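PDB 1A78: galectin-1, which binds beta-galactosides as a homodimer, probably recognises many complex carbohydrates and may regulate apoptosis and cell differentiation. Local coordinates for residues A[49-53]-A[54-58]; A[90-94]-A[95-99]; A[121-125]-A[126-130]. One frame throughout, in Å; residues are numbered along the deposited sequence.

Following the chain from the N terminus, contact 1 comes first: residues 49-58 double back at the end of strand 41-49, in the six-stranded sheet that carries the sugar. Contact 2 follows, where strand 85-92 turns into strand 96-101 within the five-stranded sheet. In contact 3 the chain leaves strand 118-124 of the first sheet and crosses at Gly125 and Leu126 to strand 127-133, an outermost strand of the second within this chain. Each contact closes its own short loop before the next one opens, and none nests within or crosses another. The centres of contacts 1 and 2 lie about 25 Å apart, on opposite sides of the middle of the chain; contacts 2 and 3 share the five-stranded sheet.

Contact 1. Residues A[49-53]-A[54-58]; sequences RFDLH and GDVNK. With YIO (1-thio-beta-D-galactopyranose), chain C; GAL (beta-D-galactopyranose), chain B.
Arg49 and Asp55 meet in a salt bridge, NH1 of Arg49 lying 2.7 Å from OD2 of Asp55. The carboxylate offers its anti lone pair, its plane turned 36° from that of the guanidinium. An extended side chain from CG to NE carries the guanidinium beyond this carboxylate to the bound sugar. There NH1 of Arg49 also donates to O2 of the galactose at 2.9 Å, while NH2 reaches O4 of the thiogalactose, likewise 2.9 Å away, with weaker bonds to the thiogalactose O5 and the galactose O2. NE is taken up by Asn47, and Asp55 OD2 has a second cationic partner in Arg74. The guanidinium is thus gripped through all three nitrogens, which fixes its rotation, and CD2 of His53 lies above one of its faces, near the rim. The same CD2 of His53 comes within 3.4 Å of the thiogalactose S1, and one face of the imidazole rests on CG of Leu52.

Much of the backbone pairs across the turn. Leu52 N donates to Asp55 O almost straight (170° at the hydrogen), and Asp55 N returns a bond to Leu52 O. Farther from the turn, Arg49 and Lys58 exchange two bonds, and Asn57 N donates to Phe50 O at 2.8 Å. Lys58 turns its ammonium away to Glu76. Asn57 and Lys58 together face Arg49 in a G1 beta bulge, and Leu52 to Asp55 form a type I' turn: a bulged beta hairpin that supplies Arg49 and His53 to the galactoside-binding site of the galectin carbohydrate-recognition domain.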
loop_
_atom_site.group_PDB
_atom_site.type_symbol
_atom_site.label_atom_id
_atom_site.label_comp_id
_atom_site.label_asym_id
_atom_site.label_seq_id
_atom_site.Cartn_x
_atom_site.Cartn_y
_atom_site.Cartn_z
ATOM N N ARG A 49 -13.748 -4.408 17.420
ATOM C CA ARG A 49 -13.896 -3.668 18.667
ATOM C C ARG A 49 -13.489 -4.391 19.939
ATOM O O ARG A 49 -14.190 -5.264 20.413
ATOM C CB ARG A 49 -15.347 -3.186 18.794
ATOM C CG ARG A 49 -15.777 -2.291 17.635
ATOM C CD ARG A 49 -17.201 -1.775 17.770
ATOM N NE ARG A 49 -17.528 -0.826 16.708
ATOM C CZ ARG A 49 -18.705 -0.218 16.555
ATOM N NH1 ARG A 49 -19.707 -0.442 17.402
ATOM N NH2 ARG A 49 -18.894 0.590 15.525
ATOM N N PHE A 50 -12.339 -4.030 20.482
ATOM C CA PHE A 50 -11.879 -4.623 21.734
ATOM C C PHE A 50 -12.813 -4.147 22.851
ATOM O O PHE A 50 -13.366 -4.939 23.606
ATOM C CB PHE A 50 -10.448 -4.183 22.041
ATOM C CG PHE A 50 -9.432 -4.857 21.200
ATOM C CD1 PHE A 50 -8.938 -6.106 21.561
ATOM C CD2 PHE A 50 -9.006 -4.278 20.005
ATOM C CE1 PHE A 50 -8.030 -6.782 20.737
ATOM C CE2 PHE A 50 -8.098 -4.938 19.173
ATOM C CZ PHE A 50 -7.610 -6.197 19.541
ATOM N N ASP A 51 -13.014 -2.843 22.920
ATOM C CA ASP A 51 -13.883 -2.265 23.904
ATOM C C ASP A 51 -14.290 -0.927 23.320
ATOM O O ASP A 51 -13.608 0.065 23.523
ATOM C CB ASP A 51 -13.101 -2.082 25.196
ATOM C CG ASP A 51 -13.979 -1.682 26.355
ATOM O OD1 ASP A 51 -15.221 -1.675 26.188
ATOM O OD2 ASP A 51 -13.423 -1.383 27.434
ATOM N N LEU A 52 -15.383 -0.904 22.569
ATOM C CA LEU A 52 -15.828 0.328 21.938
ATOM C C LEU A 52 -17.348 0.414 21.742
ATOM O O LEU A 52 -17.957 -0.474 21.149
ATOM C CB LEU A 52 -15.112 0.489 20.596
ATOM C CG LEU A 52 -15.260 1.797 19.814
ATOM C CD1 LEU A 52 -14.419 2.883 20.497
ATOM C CD2 LEU A 52 -14.812 1.576 18.365
ATOM N N HIS A 53 -17.948 1.517 22.211
ATOM C CA HIS A 53 -19.398 1.755 22.098
ATOM C C HIS A 53 -20.259 0.649 22.684
ATOM O O HIS A 53 -21.318 0.356 22.132
ATOM C CB HIS A 53 -19.816 1.922 20.644
ATOM C CG HIS A 53 -19.073 2.993 19.930
ATOM N ND1 HIS A 53 -18.646 4.143 20.557
ATOM C CD2 HIS A 53 -18.629 3.068 18.653
ATOM C CE1 HIS A 53 -17.963 4.877 19.699
ATOM N NE2 HIS A 53 -17.937 4.246 18.538
ATOM N N GLY A 54 -19.818 0.034 23.775
ATOM C CA GLY A 54 -20.596 -1.051 24.341
ATOM C C GLY A 54 -20.298 -2.411 23.711
ATOM O O GLY A 54 -20.782 -3.437 24.204
ATOM N N ASP A 55 -19.548 -2.439 22.605
ATOM C CA ASP A 55 -19.157 -3.698 21.946
ATOM C C ASP A 55 -17.801 -4.085 22.548
ATOM O O ASP A 55 -16.848 -3.307 22.510
ATOM C CB ASP A 55 -19.018 -3.499 20.433
ATOM C CG ASP A 55 -20.349 -3.448 19.725
ATOM O OD1 ASP A 55 -21.267 -4.178 20.133
ATOM O OD2 ASP A 55 -20.487 -2.711 18.733
ATOM N N VAL A 56 -17.721 -5.248 23.171
ATOM C CA VAL A 56 -16.472 -5.673 23.797
ATOM C C VAL A 56 -16.087 -6.923 23.025
ATOM O O VAL A 56 -16.942 -7.775 22.812
ATOM C CB VAL A 56 -16.694 -5.946 25.334
ATOM C CG1 VAL A 56 -15.437 -6.497 25.981
ATOM C CG2 VAL A 56 -17.120 -4.633 26.062
ATOM N N ASN A 57 -14.860 -6.980 22.508
ATOM C CA ASN A 57 -14.389 -8.112 21.704
ATOM C C ASN A 57 -15.378 -8.569 20.641
ATOM O O ASN A 57 -15.665 -9.757 20.518
ATOM C CB ASN A 57 -14.034 -9.310 22.566
ATOM C CG ASN A 57 -12.684 -9.200 23.174
ATOM O OD1 ASN A 57 -12.299 -8.148 23.677
ATOM N ND2 ASN A 57 -11.953 -10.291 23.170
ATOM N N LYS A 58 -15.834 -7.649 19.809
ATOM C CA LYS A 58 -16.801 -7.993 18.771
ATOM C C LYS A 58 -16.300 -7.413 17.447
ATOM O O LYS A 58 -15.466 -6.519 17.439
ATOM C CB LYS A 58 -18.146 -7.349 19.123
ATOM C CG LYS A 58 -19.357 -7.995 18.494
ATOM C CD LYS A 58 -19.788 -9.174 19.321
ATOM C CE LYS A 58 -20.289 -8.703 20.688
ATOM N NZ LYS A 58 -20.434 -9.820 21.693
HETATM C C1 YIO C . -20.349 3.667 14.289
HETATM C C2 YIO C . -18.872 3.967 14.333
HETATM C C3 YIO C . -18.297 3.951 12.931
HETATM C C4 YIO C . -18.523 2.583 12.349
HETATM C C5 YIO C . -20.018 2.267 12.369
HETATM C C6 YIO C . -20.317 0.863 11.914
HETATM O O2 YIO C . -18.666 5.234 14.915
HETATM O O3 YIO C . -16.906 4.207 12.992
HETATM O O4 YIO C . -17.794 1.630 13.104
HETATM O O5 YIO C . -20.571 2.392 13.693
HETATM O O6 YIO C . -21.687 0.756 11.562
HETATM S S1 YIO C . -20.820 3.430 16.024
HETATM C C1 GAL B . -22.586 3.042 15.768
HETATM C C2 GAL B . -22.971 1.808 16.602
HETATM C C3 GAL B . -24.422 1.401 16.322
HETATM C C4 GAL B . -25.355 2.599 16.547
HETATM C C5 GAL B . -24.894 3.748 15.677
HETATM C C6 GAL B . -25.767 4.956 15.916
HETATM O O2 GAL B . -22.116 0.716 16.311
HETATM O O3 GAL B . -24.786 0.332 17.181
HETATM O O4 GAL B . -25.302 3.018 17.908
HETATM O O5 GAL B . -23.526 4.109 16.028
HETATM O O6 GAL B . -25.174 6.120 15.385
#

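Contact 2. Residues A[90-94]-A[95-99]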
loop_
_atom_site.group_PDB
_atom_site.type_symbol
_atom_site.label_atom_id
_atom_site.label_comp_id
_atom_site.label_asym_id
_atom_site.label_seq_id
_atom_site.Cartn_x
_atom_site.Cartn_y
_atom_site.Cartn_z
ATOM N N PHE A 90 -9.136 -10.362 2.372
ATOM C CA PHE A 90 -10.442 -10.059 1.835
ATOM C C PHE A 90 -10.429 -10.480 0.394
ATOM O O PHE A 90 -9.604 -10.020 -0.391
ATOM C CB PHE A 90 -10.714 -8.545 1.887
ATOM C CG PHE A 90 -10.444 -7.934 3.200
ATOM C CD1 PHE A 90 -9.173 -7.503 3.524
ATOM C CD2 PHE A 90 -11.459 -7.822 4.146
ATOM C CE1 PHE A 90 -8.900 -6.974 4.787
ATOM C CE2 PHE A 90 -11.208 -7.292 5.415
ATOM C CZ PHE A 90 -9.932 -6.871 5.741
ATOM N N GLU A 91 -11.395 -11.300 0.037
ATOM C CA GLU A 91 -11.528 -11.799 -1.297
ATOM C C GLU A 91 -12.787 -11.159 -1.824
ATOM O O GLU A 91 -13.825 -11.192 -1.165
ATOM C CB GLU A 91 -11.671 -13.314 -1.237
ATOM C CG GLU A 91 -11.653 -14.014 -2.574
ATOM C CD GLU A 91 -12.095 -15.453 -2.431
ATOM O OE1 GLU A 91 -11.511 -16.198 -1.601
ATOM O OE2 GLU A 91 -13.069 -15.825 -3.105
ATOM N N TYR A 92 -12.706 -10.589 -3.020
ATOM C CA TYR A 92 -13.834 -9.908 -3.626
ATOM C C TYR A 92 -14.481 -10.747 -4.701
ATOM O O TYR A 92 -13.820 -11.230 -5.610
ATOM C CB TYR A 92 -13.361 -8.568 -4.204
ATOM C CG TYR A 92 -14.392 -7.759 -4.953
ATOM C CD1 TYR A 92 -15.738 -7.753 -4.571
ATOM C CD2 TYR A 92 -14.015 -6.958 -6.029
ATOM C CE1 TYR A 92 -16.668 -6.965 -5.241
ATOM C CE2 TYR A 92 -14.947 -6.166 -6.705
ATOM C CZ TYR A 92 -16.262 -6.171 -6.306
ATOM O OH TYR A 92 -17.170 -5.369 -6.964
ATOM N N GLN A 93 -15.778 -10.966 -4.540
ATOM C CA GLN A 93 -16.597 -11.694 -5.488
ATOM C C GLN A 93 -17.716 -10.673 -5.790
ATOM O O GLN A 93 -18.007 -9.811 -4.964
ATOM C CB GLN A 93 -17.119 -12.969 -4.841
ATOM C CG GLN A 93 -16.010 -13.970 -4.424
ATOM C CD GLN A 93 -15.348 -14.681 -5.619
ATOM O OE1 GLN A 93 -15.963 -14.859 -6.665
ATOM N NE2 GLN A 93 -14.088 -15.068 -5.463
ATOM N N THR A 94 -18.317 -10.713 -6.969
ATOM C CA THR A 94 -19.329 -9.706 -7.303
ATOM C C THR A 94 -20.558 -9.609 -6.393
ATOM O O THR A 94 -21.299 -8.617 -6.436
ATOM C CB THR A 94 -19.831 -9.885 -8.758
ATOM O OG1 THR A 94 -20.088 -11.274 -9.009
ATOM C CG2 THR A 94 -18.795 -9.364 -9.758
ATOM N N GLN A 95 -20.777 -10.636 -5.578
ATOM C CA GLN A 95 -21.946 -10.689 -4.719
ATOM C C GLN A 95 -21.649 -10.543 -3.241
ATOM O O GLN A 95 -22.501 -10.077 -2.484
ATOM C CB GLN A 95 -22.701 -11.998 -4.975
ATOM C CG GLN A 95 -21.770 -13.221 -5.118
ATOM C CD GLN A 95 -22.533 -14.536 -5.249
ATOM O OE1 GLN A 95 -22.152 -15.556 -4.649
ATOM N NE2 GLN A 95 -23.620 -14.523 -6.028
ATOM N N LYS A 96 -20.438 -10.902 -2.838
ATOM C CA LYS A 96 -20.052 -10.837 -1.437
ATOM C C LYS A 96 -18.532 -10.739 -1.314
ATOM O O LYS A 96 -17.798 -11.075 -2.247
ATOM C CB LYS A 96 -20.509 -12.115 -0.723
ATOM C CG LYS A 96 -19.664 -13.332 -1.117
ATOM C CD LYS A 96 -20.109 -14.637 -0.480
ATOM C CE LYS A 96 -21.340 -15.186 -1.147
ATOM N NZ LYS A 96 -21.509 -16.636 -0.817
ATOM N N ILE A 97 -18.065 -10.340 -0.141
ATOM C CA ILE A 97 -16.647 -10.231 0.126
ATOM C C ILE A 97 -16.400 -11.255 1.199
ATOM O O ILE A 97 -17.140 -11.312 2.171
ATOM C CB ILE A 97 -16.266 -8.827 0.640
ATOM C CG1 ILE A 97 -16.439 -7.811 -0.499
ATOM C CG2 ILE A 97 -14.847 -8.840 1.203
ATOM C CD1 ILE A 97 -16.277 -6.346 -0.118
ATOM N N ILE A 98 -15.429 -12.129 0.989
ATOM C CA ILE A 98 -15.110 -13.152 1.965
ATOM C C ILE A 98 -13.934 -12.668 2.805
ATOM O O ILE A 98 -12.928 -12.226 2.251
ATOM C CB ILE A 98 -14.793 -14.482 1.251
ATOM C CG1 ILE A 98 -16.061 -14.973 0.547
ATOM C CG2 ILE A 98 -14.252 -15.521 2.235
ATOM C CD1 ILE A 98 -15.833 -15.746 -0.759
ATOM N N ILE A 99 -14.093 -12.690 4.132
ATOM C CA ILE A 99 -13.050 -12.267 5.062
ATOM C C ILE A 99 -12.478 -13.518 5.755
ATOM O O ILE A 99 -13.238 -14.321 6.298
ATOM C CB ILE A 99 -13.607 -11.293 6.146
ATOM C CG1 ILE A 99 -14.275 -10.061 5.506
ATOM C CG2 ILE A 99 -12.476 -10.825 7.060
ATOM C CD1 ILE A 99 -15.745 -10.193 5.195
#
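Phe90 packs against Ile97 and Ile99 on the buried face of two antiparallel strands, whose axes approach to 4.6 Å. Its ring lies obliquely to Ile99, with CD2 of Phe90 3.8 Å from Ile99 CG1, while CB of Phe90 touches CG2 of Ile97 at 4.2 Å. With chi1 at -69°, Ile97 sends CG1 the other way, to CD1 of Tyr92, so that one branch touches each aromatic residue. Leu44 of the facing sheet touches Phe90, Ile97 and Ile99, and the Tyr92 hydroxyl is bonded to the carbonyl oxygen of Leu115. Between the strands, Glu91 and Ile98 form a hydrogen-bonded pair: Glu91 N to Ile98 O and Ile98 N to Glu91 O are both 2.8 Å.

The reverse face is sparser and partly open to solvent. Here Glu91 and Ile98 run side by side in the same direction, the Glu91 OE2 approaching CD1 of Ile98 to 3.6 Å. Gln93 bends at chi2 (-72°), which brings its NE2 back to the same OE2 of Glu91 at 2.7 Å, on the anti side of the carboxylate; OE1 of Glu91 pairs with Lys100. The pairing weakens toward the turn, where Gln93 N still donates to Lys96 O, but the return bond from Lys96 N to Gln93 O stretches to a weak 3.4 Å and exposed Thr94 and Gln95 carry the chain round. Adjacent antiparallel strands joined by a short turn make this a beta hairpin, and its one buried face suits the galectin beta sandwich.

Contact 3. Residues A[121-125]-A[126-130]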
loop_
_atom_site.group_PDB
_atom_site.type_symbol
_atom_site.label_atom_id
_atom_site.label_comp_id
_atom_site.label_asym_id
_atom_site.label_seq_id
_atom_site.Cartn_x
_atom_site.Cartn_y
_atom_site.Cartn_z
ATOM N N LEU A 121 -8.441 1.622 -0.206
ATOM C CA LEU A 121 -8.231 0.848 1.020
ATOM C C LEU A 121 -7.576 1.751 2.060
ATOM O O LEU A 121 -6.677 2.500 1.726
ATOM C CB LEU A 121 -7.305 -0.363 0.725
ATOM C CG LEU A 121 -6.648 -1.388 1.684
ATOM C CD1 LEU A 121 -5.877 -0.751 2.830
ATOM C CD2 LEU A 121 -7.643 -2.380 2.192
ATOM N N SER A 122 -8.021 1.684 3.309
ATOM C CA SER A 122 -7.395 2.458 4.374
ATOM C C SER A 122 -7.492 1.684 5.681
ATOM O O SER A 122 -8.375 0.827 5.839
ATOM C CB SER A 122 -8.052 3.818 4.539
ATOM O OG SER A 122 -9.444 3.685 4.748
ATOM N N LEU A 123 -6.569 1.969 6.594
ATOM C CA LEU A 123 -6.517 1.331 7.900
ATOM C C LEU A 123 -6.685 2.414 8.951
ATOM O O LEU A 123 -6.325 3.569 8.734
ATOM C CB LEU A 123 -5.155 0.648 8.118
ATOM C CG LEU A 123 -4.674 -0.377 7.081
ATOM C CD1 LEU A 123 -3.296 -0.904 7.462
ATOM C CD2 LEU A 123 -5.662 -1.520 6.952
ATOM N N GLU A 124 -7.243 2.055 10.091
ATOM C CA GLU A 124 -7.404 3.019 11.159
ATOM C C GLU A 124 -6.958 2.364 12.460
ATOM O O GLU A 124 -7.451 1.291 12.817
ATOM C CB GLU A 124 -8.864 3.436 11.313
ATOM C CG GLU A 124 -9.590 3.950 10.075
ATOM C CD GLU A 124 -11.092 4.140 10.354
ATOM O OE1 GLU A 124 -11.489 4.077 11.547
ATOM O OE2 GLU A 124 -11.884 4.339 9.395
ATOM N N GLY A 125 -6.015 2.989 13.152
ATOM C CA GLY A 125 -5.570 2.455 14.422
ATOM C C GLY A 125 -4.920 1.089 14.395
ATOM O O GLY A 125 -5.032 0.314 15.347
ATOM N N LEU A 126 -4.179 0.824 13.330
ATOM C CA LEU A 126 -3.487 -0.441 13.148
ATOM C C LEU A 126 -2.171 -0.073 12.458
ATOM O O LEU A 126 -2.167 0.687 11.484
ATOM C CB LEU A 126 -4.338 -1.329 12.245
ATOM C CG LEU A 126 -3.883 -2.747 11.987
ATOM C CD1 LEU A 126 -3.953 -3.566 13.254
ATOM C CD2 LEU A 126 -4.748 -3.339 10.909
ATOM N N ALA A 127 -1.053 -0.526 13.015
ATOM C CA ALA A 127 0.252 -0.231 12.423
ATOM C C ALA A 127 0.495 -1.125 11.212
ATOM O O ALA A 127 0.526 -2.340 11.330
ATOM C CB ALA A 127 1.379 -0.406 13.455
ATOM N N PHE A 128 0.636 -0.500 10.052
ATOM C CA PHE A 128 0.881 -1.175 8.786
ATOM C C PHE A 128 2.243 -1.879 8.716
ATOM O O PHE A 128 3.251 -1.370 9.187
ATOM C CB PHE A 128 0.773 -0.121 7.676
ATOM C CG PHE A 128 1.243 -0.580 6.325
ATOM C CD1 PHE A 128 0.427 -1.351 5.516
ATOM C CD2 PHE A 128 2.506 -0.221 5.861
ATOM C CE1 PHE A 128 0.856 -1.759 4.268
ATOM C CE2 PHE A 128 2.947 -0.623 4.620
ATOM C CZ PHE A 128 2.124 -1.391 3.820
ATOM N N LYS A 129 2.265 -3.082 8.176
ATOM C CA LYS A 129 3.527 -3.786 8.001
ATOM C C LYS A 129 3.635 -4.169 6.529
ATOM O O LYS A 129 4.657 -3.954 5.914
ATOM C CB LYS A 129 3.636 -5.017 8.917
ATOM C CG LYS A 129 3.758 -4.653 10.397
ATOM C CD LYS A 129 4.285 -5.808 11.244
ATOM C CE LYS A 129 4.692 -5.321 12.645
ATOM N NZ LYS A 129 5.455 -6.337 13.457
ATOM N N SER A 130 2.536 -4.654 5.959
ATOM C CA SER A 130 2.490 -5.053 4.574
ATOM C C SER A 130 1.069 -5.210 4.018
ATOM O O SER A 130 0.087 -5.331 4.765
ATOM C CB SER A 130 3.301 -6.339 4.373
ATOM O OG SER A 130 2.669 -7.449 4.966
#
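The crossing from one sheet of the beta sandwich to the other, between strand 118-124 and strand 127-133, brings Leu123 against Leu126 and Phe128. CD1 of Leu123 approaches CB of Phe128 to 4.1 Å and lies at the edge of the phenyl ring, near its plane; the two side chains cross at about a right angle. The second methyl of Leu123, CD2, faces CD2 of Leu126 at a looser 4.4 Å. Leu126 reaches it with CG trans to its own nitrogen (chi1 -175°).

Gly125 makes the bend with a positive phi of 63°. Unlike a hairpin, this corner leaves the strands on either side of it in different sheets: Glu124 pairs through its backbone with Ala32 of strand 30-35, whereas Lys129 and Ser130 both face Lys21 in a classic beta bulge. Ser130 also pairs with a strand of the second subunit, carrying the five-stranded sheet across the dimer interface, and Phe128 packs on Thr133 of that subunit. On the outer face of the first sheet, Glu124 turns away from the corner, its OE2 bonded to Asn34, and its side chain comes within about 4 Å of that of sugar-binding His45.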